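Local atomic coordinates of cytochrome cL (Hyphomicrobium denitrificans, PDB entry 2D0W), a protein that carries electrons through a covalently bound heme and probably accepts them from methanol dehydrogenase during methanol oxidation in the periplasm. Residues E52-E57 against L116-W121; T94-A99 against L110-M115; R123-D128 against K145-K150. One frame throughout, in Å; residues are numbered along the deposited sequence.

Contact 1 of 3, residues E52-E57 against L116-W121; sequences EEIYLE and LKLIAW
One face of the W121 indole lies against the start of residues 52-57: CA of E52 stands 3.6 Å from the centroid of the five-membered ring, almost on its normal, a CH-pi contact. CB of E52 lies over the same face, 3.6 Å from W121 CE2. The E52 chain, extended beyond CG, runs across the six-membered ring, its carboxylate plane turned 36° from the indole. Y55 meets W121 obliquely; its CB is 3.5 Å from W121 CD1, and the centroids of the Y55 ring and the W121 five-membered ring are 5.2 Å apart. At the edge of the phenol ring, near its plane, sits CD1 of L118, which also touches Y55 CB at 3.8 Å. Helices 48-58 and 112-124 correspond to the N- and C-terminal helices of the class I cytochrome c fold, whose near-perpendicular crossing is its hallmark; these segments cross at -85°, axes 8.5 Å apart. A broad indole suits such a crossing, since it can cover the backbone and the side chain of its partner together. I54 continues the apolar seam, its CG2 meeting CD2 of L118, which also touches the heme. The polar ends look elsewhere: E52 OE2 accepts from W152 NE1, and Y55 OH bonds to G64 O, beside the axial ligand H63. E52 also binds zinc in a structure of this protein. W121 NE1 is buried without a hydrogen-bond partner in the model.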
loop_
_atom_site.group_PDB
_atom_site.type_symbol
_atom_site.label_atom_id
_atom_site.label_comp_id
_atom_site.label_asym_id
_atom_site.label_seq_id
_atom_site.Cartn_x
_atom_site.Cartn_y
_atom_site.Cartn_z
ATOM N N GLU A 52 -0.969 4.368 8.000
ATOM C CA GLU A 52 -0.297 3.786 9.177
ATOM C C GLU A 52 -1.253 3.219 10.203
ATOM O O GLU A 52 -1.023 2.108 10.729
ATOM C CB GLU A 52 0.577 4.833 9.874
ATOM C CG GLU A 52 1.198 4.341 11.139
ATOM C CD GLU A 52 1.914 5.469 11.890
ATOM O OE1 GLU A 52 1.402 6.585 11.883
ATOM O OE2 GLU A 52 2.972 5.217 12.484
ATOM N N GLU A 53 -2.355 3.940 10.498
ATOM C CA GLU A 53 -3.300 3.376 11.484
ATOM C C GLU A 53 -3.914 2.028 11.037
ATOM O O GLU A 53 -4.065 1.123 11.842
ATOM C CB GLU A 53 -4.377 4.384 11.975
ATOM C CG GLU A 53 -5.103 5.159 10.916
ATOM C CD GLU A 53 -5.848 6.416 11.471
ATOM O OE1 GLU A 53 -6.833 6.243 12.221
ATOM O OE2 GLU A 53 -5.449 7.570 11.129
ATOM N N ILE A 54 -4.285 1.943 9.762
ATOM C CA ILE A 54 -4.845 0.715 9.158
ATOM C C ILE A 54 -3.819 -0.410 9.277
ATOM O O ILE A 54 -4.118 -1.491 9.813
ATOM C CB ILE A 54 -5.216 0.974 7.680
ATOM C CG1 ILE A 54 -6.418 1.909 7.599
ATOM C CG2 ILE A 54 -5.506 -0.343 6.908
ATOM C CD1 ILE A 54 -6.588 2.477 6.173
ATOM N N TYR A 55 -2.584 -0.101 8.878
ATOM C CA TYR A 55 -1.443 -1.028 8.938
ATOM C C TYR A 55 -1.177 -1.586 10.333
ATOM O O TYR A 55 -0.994 -2.814 10.569
ATOM C CB TYR A 55 -0.159 -0.338 8.389
ATOM C CG TYR A 55 1.010 -1.259 8.505
ATOM C CD1 TYR A 55 1.306 -2.180 7.483
ATOM C CD2 TYR A 55 1.796 -1.272 9.659
ATOM C CE1 TYR A 55 2.338 -3.095 7.598
ATOM C CE2 TYR A 55 2.878 -2.174 9.752
ATOM C CZ TYR A 55 3.094 -3.095 8.718
ATOM O OH TYR A 55 4.109 -3.991 8.775
ATOM N N LEU A 56 -1.192 -0.683 11.291
ATOM C CA LEU A 56 -0.802 -1.055 12.633
ATOM C C LEU A 56 -1.839 -2.001 13.160
ATOM O O LEU A 56 -1.533 -2.971 13.828
ATOM C CB LEU A 56 -0.670 0.178 13.534
ATOM C CG LEU A 56 0.618 0.999 13.373
ATOM C CD1 LEU A 56 0.651 2.271 14.281
ATOM C CD2 LEU A 56 1.861 0.118 13.597
ATOM N N GLU A 57 -3.097 -1.678 12.907
ATOM C CA GLU A 57 -4.158 -2.466 13.493
ATOM C C GLU A 57 -4.291 -3.863 12.898
ATOM O O GLU A 57 -4.611 -4.825 13.607
ATOM C CB GLU A 57 -5.472 -1.696 13.468
ATOM C CG GLU A 57 -5.506 -0.685 14.652
ATOM C CD GLU A 57 -5.649 -1.368 16.010
ATOM O OE1 GLU A 57 -6.057 -2.537 16.051
ATOM O OE2 GLU A 57 -5.369 -0.728 17.057
ATOM N N LEU A 116 -5.984 2.036 -0.556
ATOM C CA LEU A 116 -4.975 2.827 -1.290
ATOM C C LEU A 116 -4.046 3.614 -0.384
ATOM O O LEU A 116 -2.919 3.943 -0.763
ATOM C CB LEU A 116 -5.665 3.726 -2.324
ATOM C CG LEU A 116 -6.317 2.994 -3.469
ATOM C CD1 LEU A 116 -6.957 4.012 -4.373
ATOM C CD2 LEU A 116 -5.293 2.111 -4.233
ATOM N N LYS A 117 -4.546 3.991 0.790
ATOM C CA LYS A 117 -3.765 4.710 1.791
ATOM C C LYS A 117 -2.848 3.733 2.522
ATOM O O LYS A 117 -1.725 4.017 2.905
ATOM C CB LYS A 117 -4.699 5.378 2.808
ATOM C CG LYS A 117 -5.515 6.569 2.269
ATOM C CD LYS A 117 -6.509 7.014 3.366
ATOM C CE LYS A 117 -7.177 8.314 3.060
ATOM N NZ LYS A 117 -7.898 8.149 1.803
ATOM N N LEU A 118 -3.369 2.551 2.745
ATOM C CA LEU A 118 -2.531 1.464 3.292
ATOM C C LEU A 118 -1.314 1.227 2.392
ATOM O O LEU A 118 -0.186 1.096 2.867
ATOM C CB LEU A 118 -3.353 0.176 3.378
ATOM C CG LEU A 118 -2.601 -1.117 3.725
ATOM C CD1 LEU A 118 -1.766 -0.974 5.003
ATOM C CD2 LEU A 118 -3.622 -2.302 3.785
ATOM N N ILE A 119 -1.550 1.128 1.095
ATOM C CA ILE A 119 -0.443 0.854 0.138
ATOM C C ILE A 119 0.563 2.057 0.177
ATOM O O ILE A 119 1.776 1.868 0.188
ATOM C CB ILE A 119 -1.027 0.610 -1.247
ATOM C CG1 ILE A 119 -1.687 -0.770 -1.314
ATOM C CG2 ILE A 119 0.040 0.766 -2.382
ATOM C CD1 ILE A 119 -2.585 -1.036 -2.578
ATOM N N ALA A 120 0.068 3.285 0.249
ATOM C CA ALA A 120 0.958 4.466 0.343
ATOM C C ALA A 120 1.839 4.357 1.559
ATOM O O ALA A 120 3.019 4.720 1.516
ATOM C CB ALA A 120 0.162 5.780 0.411
ATOM N N TRP A 121 1.278 3.853 2.659
ATOM C CA TRP A 121 2.084 3.662 3.910
ATOM C C TRP A 121 3.147 2.613 3.689
ATOM O O TRP A 121 4.277 2.809 4.104
ATOM C CB TRP A 121 1.240 3.227 5.128
ATOM C CG TRP A 121 2.051 3.021 6.392
ATOM C CD1 TRP A 121 2.213 1.851 7.111
ATOM C CD2 TRP A 121 2.816 4.007 7.069
ATOM N NE1 TRP A 121 3.022 2.070 8.205
ATOM C CE2 TRP A 121 3.407 3.388 8.198
ATOM C CE3 TRP A 121 3.059 5.368 6.841
ATOM C CZ2 TRP A 121 4.246 4.090 9.092
ATOM C CZ3 TRP A 121 3.912 6.064 7.735
ATOM C CH2 TRP A 121 4.482 5.409 8.839
#

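Contact 2 of 3, residues T94-A99 against L110-M115; sequences TIFGGA and LELDNM. With HEM (protoporphyrin IX containing Fe), chain H.
M115 reaches I95 and F96 through a bent chain: CG lies anti to its own backbone N (chi1 169°), then turns at chi2 and at chi3 (85°) carry the thioether across to helix 88-97. On the other side, CG2 of I95 is likewise anti to its backbone N and projects to within 3.8 Å of M115 SD. The two side chains slide past each other in opposite directions, which brings the methyl CE of M115 up to F96, 4.1 Å from CD2 and oblique to the ring. An unbranched, flexible methionine suits this place because it can follow the uneven surface left by a branched chain and a ring. CD1 of L112 lies at the edge of the F96 ring, 4.2 Å from F96 CE2. CD1 of L110 closes on I95 CG2 at 3.9 Å.

E111 occupies the N-cap position of helix 112-124, and G98 leaves helix 88-97 with positive phi (87°), where a side chain would press on the preceding carbonyl oxygen. The residues between the segments include M103, an axial ligand of the heme iron, so the contact closes the base of the methionine-bearing loop typical of class I cytochromes c. The heme lies alongside: I95 CG2 is 3.8 Å from heme CBB, and T94 CG2 is 3.6 Å from heme C2A. The side chains that meet across the contact are apolar: methyls, a thioether and a phenyl ring. I95 is their link to the heme, and with M115 packed behind it, it is likely to keep water from that edge of the porphyrin.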
loop_
_atom_site.group_PDB
_atom_site.type_symbol
_atom_site.label_atom_id
_atom_site.label_comp_id
_atom_site.label_asym_id
_atom_site.label_seq_id
_atom_site.Cartn_x
_atom_site.Cartn_y
_atom_site.Cartn_z
ATOM N N THR A 94 -2.185 -8.721 -3.931
ATOM C CA THR A 94 -1.711 -9.557 -2.806
ATOM C C THR A 94 -2.526 -9.273 -1.553
ATOM O O THR A 94 -3.043 -10.197 -0.906
ATOM C CB THR A 94 -0.224 -9.352 -2.582
ATOM O OG1 THR A 94 0.443 -9.745 -3.779
ATOM C CG2 THR A 94 0.306 -10.171 -1.382
ATOM N N ILE A 95 -2.700 -7.988 -1.238
ATOM C CA ILE A 95 -3.505 -7.599 -0.080
ATOM C C ILE A 95 -4.951 -7.994 -0.257
ATOM O O ILE A 95 -5.514 -8.580 0.657
ATOM C CB ILE A 95 -3.367 -6.099 0.284
ATOM C CG1 ILE A 95 -1.885 -5.772 0.415
ATOM C CG2 ILE A 95 -4.099 -5.789 1.639
ATOM C CD1 ILE A 95 -1.542 -4.261 0.267
ATOM N N PHE A 96 -5.527 -7.716 -1.435
ATOM C CA PHE A 96 -6.949 -7.939 -1.661
ATOM C C PHE A 96 -7.264 -9.436 -1.592
ATOM O O PHE A 96 -8.166 -9.846 -0.871
ATOM C CB PHE A 96 -7.442 -7.390 -3.033
ATOM C CG PHE A 96 -8.926 -7.251 -3.117
ATOM C CD1 PHE A 96 -9.754 -8.368 -3.273
ATOM C CD2 PHE A 96 -9.524 -6.002 -3.042
ATOM C CE1 PHE A 96 -11.151 -8.213 -3.335
ATOM C CE2 PHE A 96 -10.889 -5.850 -3.083
ATOM C CZ PHE A 96 -11.709 -6.947 -3.219
ATOM N N GLY A 97 -6.526 -10.230 -2.377
ATOM C CA GLY A 97 -6.856 -11.644 -2.537
ATOM C C GLY A 97 -6.050 -12.553 -1.651
ATOM O O GLY A 97 -6.405 -13.707 -1.520
ATOM N N GLY A 98 -4.982 -12.042 -1.029
ATOM C CA GLY A 98 -4.118 -12.838 -0.144
ATOM C C GLY A 98 -2.992 -13.597 -0.845
ATOM O O GLY A 98 -2.799 -13.433 -2.059
ATOM N N ALA A 99 -2.242 -14.406 -0.070
ATOM C CA ALA A 99 -1.166 -15.245 -0.622
ATOM C C ALA A 99 -1.245 -16.691 -0.077
ATOM O O ALA A 99 -2.332 -17.262 -0.026
ATOM C CB ALA A 99 0.218 -14.604 -0.381
ATOM N N LEU A 110 -11.309 -3.923 3.885
ATOM C CA LEU A 110 -10.836 -2.543 3.657
ATOM C C LEU A 110 -11.690 -1.853 2.604
ATOM O O LEU A 110 -11.824 -2.385 1.512
ATOM C CB LEU A 110 -9.409 -2.615 3.067
ATOM C CG LEU A 110 -8.286 -3.075 4.003
ATOM C CD1 LEU A 110 -7.110 -3.832 3.274
ATOM C CD2 LEU A 110 -7.834 -1.833 4.695
ATOM N N GLU A 111 -12.221 -0.658 2.874
ATOM C CA GLU A 111 -12.747 0.157 1.760
ATOM C C GLU A 111 -11.630 0.484 0.783
ATOM O O GLU A 111 -10.468 0.704 1.180
ATOM C CB GLU A 111 -13.416 1.436 2.259
ATOM C CG GLU A 111 -14.692 1.135 3.080
ATOM C CD GLU A 111 -15.155 2.320 3.914
ATOM O OE1 GLU A 111 -14.691 3.455 3.629
ATOM O OE2 GLU A 111 -15.978 2.126 4.861
ATOM N N LEU A 112 -11.991 0.513 -0.501
ATOM C CA LEU A 112 -11.026 0.672 -1.570
ATOM C C LEU A 112 -10.136 1.891 -1.366
ATOM O O LEU A 112 -8.930 1.817 -1.634
ATOM C CB LEU A 112 -11.728 0.716 -2.927
ATOM C CG LEU A 112 -12.270 -0.647 -3.403
ATOM C CD1 LEU A 112 -11.187 -1.719 -3.488
ATOM C CD2 LEU A 112 -13.297 -1.092 -2.449
ATOM N N ASP A 113 -10.728 2.988 -0.873
ATOM C CA ASP A 113 -9.979 4.246 -0.675
ATOM C C ASP A 113 -8.953 4.052 0.444
ATOM O O ASP A 113 -7.828 4.542 0.345
ATOM C CB ASP A 113 -10.933 5.410 -0.359
ATOM C CG ASP A 113 -10.240 6.785 -0.443
ATOM O OD1 ASP A 113 -9.636 7.121 -1.486
ATOM O OD2 ASP A 113 -10.281 7.517 0.572
ATOM N N ASN A 114 -9.353 3.301 1.469
ATOM C CA ASN A 114 -8.461 2.981 2.575
ATOM C C ASN A 114 -7.376 2.018 2.161
ATOM O O ASN A 114 -6.244 2.150 2.592
ATOM C CB ASN A 114 -9.224 2.472 3.803
ATOM C CG ASN A 114 -9.964 3.624 4.546
ATOM O OD1 ASN A 114 -9.546 4.746 4.523
ATOM N ND2 ASN A 114 -11.072 3.314 5.164
ATOM N N MET A 115 -7.722 1.052 1.319
ATOM C CA MET A 115 -6.711 0.151 0.754
ATOM C C MET A 115 -5.608 0.952 0.116
ATOM O O MET A 115 -4.418 0.590 0.176
ATOM C CB MET A 115 -7.354 -0.750 -0.307
ATOM C CG MET A 115 -6.325 -1.517 -1.116
ATOM S SD MET A 115 -5.658 -2.891 -0.163
ATOM C CE MET A 115 -6.926 -4.104 -0.518
HETATM C CHA HEM H . 2.847 -12.078 2.660
HETATM C CHB HEM H . 0.922 -7.629 3.190
HETATM C CHC HEM H . -1.647 -9.002 7.099
HETATM C CHD HEM H . 1.198 -12.934 7.219
HETATM C C1A HEM H . 2.506 -10.753 2.377
HETATM C C2A HEM H . 2.842 -9.961 1.200
HETATM C C3A HEM H . 2.332 -8.742 1.375
HETATM C C4A HEM H . 1.619 -8.690 2.644
HETATM C CMA HEM H . 2.447 -7.517 0.410
HETATM C CAA HEM H . 3.707 -10.438 0.012
HETATM C CBA HEM H . 5.168 -10.162 0.411
HETATM C CGA HEM H . 6.144 -10.421 -0.731
HETATM O O1A HEM H . 5.711 -10.521 -1.905
HETATM O O2A HEM H . 7.359 -10.534 -0.444
HETATM C C1B HEM H . 0.018 -7.618 4.259
HETATM C C2B HEM H . -0.843 -6.540 4.758
HETATM C C3B HEM H . -1.548 -6.933 5.703
HETATM C C4B HEM H . -1.203 -8.280 6.039
HETATM C CMB HEM H . -0.758 -5.137 4.158
HETATM C CAB HEM H . -2.797 -6.224 6.251
HETATM C CBB HEM H . -3.753 -5.843 5.461
HETATM C C1C HEM H . -1.081 -10.193 7.500
HETATM C C2C HEM H . -1.546 -11.073 8.591
HETATM C C3C HEM H . -0.729 -12.108 8.649
HETATM C C4C HEM H . 0.213 -12.021 7.521
HETATM C CMC HEM H . -2.409 -10.517 9.714
HETATM C CAC HEM H . -0.515 -13.167 9.779
HETATM C CBC HEM H . -1.591 -13.698 10.291
HETATM C C1D HEM H . 1.830 -13.153 6.012
HETATM C C2D HEM H . 2.565 -14.344 5.629
HETATM C C3D HEM H . 3.068 -14.087 4.212
HETATM C C4D HEM H . 2.621 -12.752 3.865
HETATM C CMD HEM H . 2.778 -15.622 6.495
HETATM C CAD HEM H . 3.900 -15.030 3.270
HETATM C CBD HEM H . 2.834 -15.552 2.302
HETATM C CGD HEM H . 3.400 -16.177 1.051
HETATM O O1D HEM H . 2.631 -16.562 0.153
HETATM O O2D HEM H . 4.633 -16.260 0.953
HETATM N NA HEM H . 1.784 -9.931 3.221
HETATM N NB HEM H . -0.222 -8.633 5.160
HETATM N NC HEM H . -0.042 -10.829 6.838
HETATM N ND HEM H . 1.915 -12.248 4.958
HETATM FE FE HEM H . 0.778 -10.421 4.993
#

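Contact 3 of 3, residues R123-D128 against K145-K150; sequences RHIQKD and KPFDIK
F147 is laid against the end of helix 112-124, with I125 over one face of its ring and H124 meeting it obliquely. The methyl CG2 of I125 sits 4.0 Å from the ring centroid and 12° off the normal, a CH-pi contact. It arrives there because CG1 takes the crowded position between the backbone N and the carbonyl carbon, which puts CG2 anti to the carbonyl carbon and over the phenyl face. The H124 and F147 side chains cross at about a right angle, with ring planes 69° apart; CD2 of H124 lies 3.5 Å from CD2 of F147. The phenyl stem is also close-packed, its CB 3.3 Å from H124 O and 3.5 Å from I125 CA.

A backbone hydrogen bond accompanies the ring packing: F147 N donates to Q126 O at 2.9 Å. It joins the chain leaving the C-terminal helix of the cytochrome core to the extended approach to helix 149-161, so the carboxy-terminal extension is fastened to the core. D148, the N-cap of that later helix, accepts from K150 N with OD1, met from above the carboxylate plane. An alanine in place of F147 would strip I125 of the ring beneath its methyl and is likely to leave H124 and W121 facing a gap.

Toward the surface, charged residues border the contact. P146 places CB 3.7 Å from K127 O, its ring restricting phi to a value that fits the extended chain here, while the long chain of K127 swings away to form a salt bridge with D128 OD1. The ND1 atom of H124 is held by E43, which probably fixes the turn of the imidazole.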
loop_
_atom_site.group_PDB
_atom_site.type_symbol
_atom_site.label_atom_id
_atom_site.label_comp_id
_atom_site.label_asym_id
_atom_site.label_seq_id
_atom_site.Cartn_x
_atom_site.Cartn_y
_atom_site.Cartn_z
ATOM N N ARG A 123 4.586 1.717 0.924
ATOM C CA ARG A 123 5.667 2.317 0.114
ATOM C C ARG A 123 6.529 3.242 0.959
ATOM O O ARG A 123 7.770 3.287 0.786
ATOM C CB ARG A 123 5.124 3.078 -1.104
ATOM C CG ARG A 123 4.241 2.199 -2.072
ATOM C CD ARG A 123 4.981 0.927 -2.393
ATOM N NE ARG A 123 4.307 0.256 -3.491
ATOM C CZ ARG A 123 4.540 -0.983 -3.896
ATOM N NH1 ARG A 123 5.421 -1.734 -3.292
ATOM N NH2 ARG A 123 3.850 -1.457 -4.921
ATOM N N HIS A 124 5.885 4.003 1.841
ATOM C CA HIS A 124 6.620 5.034 2.654
ATOM C C HIS A 124 7.682 4.492 3.647
ATOM O O HIS A 124 8.670 5.183 3.953
ATOM C CB HIS A 124 5.640 5.930 3.431
ATOM C CG HIS A 124 6.293 7.148 4.027
ATOM N ND1 HIS A 124 6.708 8.225 3.265
ATOM C CD2 HIS A 124 6.585 7.461 5.308
ATOM C CE1 HIS A 124 7.247 9.140 4.061
ATOM N NE2 HIS A 124 7.194 8.692 5.303
ATOM N N ILE A 125 7.420 3.294 4.175
ATOM C CA ILE A 125 8.285 2.610 5.153
ATOM C C ILE A 125 9.507 1.877 4.582
ATOM O O ILE A 125 10.344 1.377 5.355
ATOM C CB ILE A 125 7.454 1.641 6.117
ATOM C CG1 ILE A 125 6.699 0.525 5.368
ATOM C CG2 ILE A 125 6.493 2.445 7.044
ATOM C CD1 ILE A 125 5.758 -0.302 6.297
ATOM N N GLN A 126 9.602 1.844 3.242
ATOM C CA GLN A 126 10.778 1.389 2.496
ATOM C C GLN A 126 12.048 2.060 3.003
ATOM O O GLN A 126 12.083 3.246 3.226
ATOM C CB GLN A 126 10.613 1.702 1.005
ATOM C CG GLN A 126 11.721 1.157 0.107
ATOM C CD GLN A 126 11.880 -0.367 0.198
ATOM O OE1 GLN A 126 12.993 -0.887 0.066
ATOM N NE2 GLN A 126 10.779 -1.082 0.398
ATOM N N LYS A 127 13.081 1.260 3.214
ATOM C CA LYS A 127 14.324 1.756 3.783
ATOM C C LYS A 127 15.551 1.298 2.979
ATOM O O LYS A 127 16.669 1.635 3.338
ATOM C CB LYS A 127 14.416 1.358 5.280
ATOM C CG LYS A 127 14.261 -0.141 5.607
ATOM C CD LYS A 127 15.553 -0.950 5.345
ATOM C CE LYS A 127 15.280 -2.451 5.287
ATOM N NZ LYS A 127 16.373 -3.327 4.712
ATOM N N ASP A 128 15.326 0.539 1.900
ATOM C CA ASP A 128 16.363 0.164 0.934
ATOM C C ASP A 128 16.373 1.158 -0.227
ATOM O O ASP A 128 15.455 1.979 -0.349
ATOM C CB ASP A 128 16.105 -1.240 0.369
ATOM C CG ASP A 128 16.445 -2.362 1.353
ATOM O OD1 ASP A 128 17.022 -2.102 2.427
ATOM O OD2 ASP A 128 16.109 -3.534 1.043
ATOM N N LYS A 145 13.356 9.350 0.700
ATOM C CA LYS A 145 14.384 9.064 1.722
ATOM C C LYS A 145 14.012 7.791 2.495
ATOM O O LYS A 145 12.840 7.574 2.769
ATOM C CB LYS A 145 14.548 10.260 2.668
ATOM C CG LYS A 145 13.278 11.081 2.876
ATOM C CD LYS A 145 12.440 10.567 4.046
ATOM C CE LYS A 145 11.257 11.463 4.380
ATOM N NZ LYS A 145 10.254 11.499 3.263
ATOM N N PRO A 146 15.011 6.958 2.863
ATOM C CA PRO A 146 14.714 5.731 3.587
ATOM C C PRO A 146 13.879 6.097 4.826
ATOM O O PRO A 146 14.149 7.135 5.437
ATOM C CB PRO A 146 16.112 5.219 4.012
ATOM C CG PRO A 146 17.040 6.428 3.876
ATOM C CD PRO A 146 16.469 7.143 2.664
ATOM N N PHE A 147 12.880 5.270 5.191
ATOM C CA PHE A 147 11.984 5.639 6.314
ATOM C C PHE A 147 12.782 5.572 7.614
ATOM O O PHE A 147 13.499 4.624 7.816
ATOM C CB PHE A 147 10.783 4.697 6.386
ATOM C CG PHE A 147 9.814 4.982 7.536
ATOM C CD1 PHE A 147 9.718 4.092 8.617
ATOM C CD2 PHE A 147 8.964 6.103 7.511
ATOM C CE1 PHE A 147 8.855 4.320 9.679
ATOM C CE2 PHE A 147 8.081 6.355 8.573
ATOM C CZ PHE A 147 8.014 5.440 9.655
ATOM N N ASP A 148 12.636 6.582 8.460
ATOM C CA ASP A 148 13.215 6.633 9.794
ATOM C C ASP A 148 12.115 6.807 10.805
ATOM O O ASP A 148 11.561 7.903 10.925
ATOM C CB ASP A 148 14.145 7.841 9.935
ATOM C CG ASP A 148 14.817 7.889 11.299
ATOM O OD1 ASP A 148 14.640 6.934 12.122
ATOM O OD2 ASP A 148 15.534 8.869 11.546
ATOM N N ILE A 149 11.794 5.740 11.532
ATOM C CA ILE A 149 10.712 5.764 12.557
ATOM C C ILE A 149 10.892 6.852 13.634
ATOM O O ILE A 149 9.907 7.405 14.135
ATOM C CB ILE A 149 10.556 4.392 13.241
ATOM C CG1 ILE A 149 9.395 4.387 14.285
ATOM C CG2 ILE A 149 11.831 3.992 13.869
ATOM C CD1 ILE A 149 7.955 4.464 13.689
ATOM N N LYS A 150 12.147 7.141 13.974
ATOM C CA LYS A 150 12.496 8.175 14.954
ATOM C C LYS A 150 12.031 9.555 14.532
ATOM O O LYS A 150 11.315 10.226 15.300
ATOM C CB LYS A 150 13.990 8.190 15.220
ATOM C CG LYS A 150 14.513 6.915 15.890
ATOM C CD LYS A 150 16.063 6.995 16.060
ATOM C CE LYS A 150 16.779 7.103 14.681
ATOM N NZ LYS A 150 18.248 6.817 14.795
HETATM O O HOH W 1 10.117 7.359 3.536
#

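Helix 112-124 and the residues just after it serve all three contacts: contact 2 uses its beginning, contact 1 its middle and contact 3 its end. Contacts 1 and 2 are buried in the cytochrome core and adjoin directly, I54 packing on L110 and N114, and I119 on I95. Both rely on apolar packing, one dominated by an indole, the other by a thioether packed behind I95, which touches the heme. Contact 3, farther from the centre, is partly exposed; it adds a backbone hydrogen bond and charged residues at its margin. It touches contact 1 through the rings of W121 and F147, but lies clear of contact 2, on the opposite side of the chain's centre.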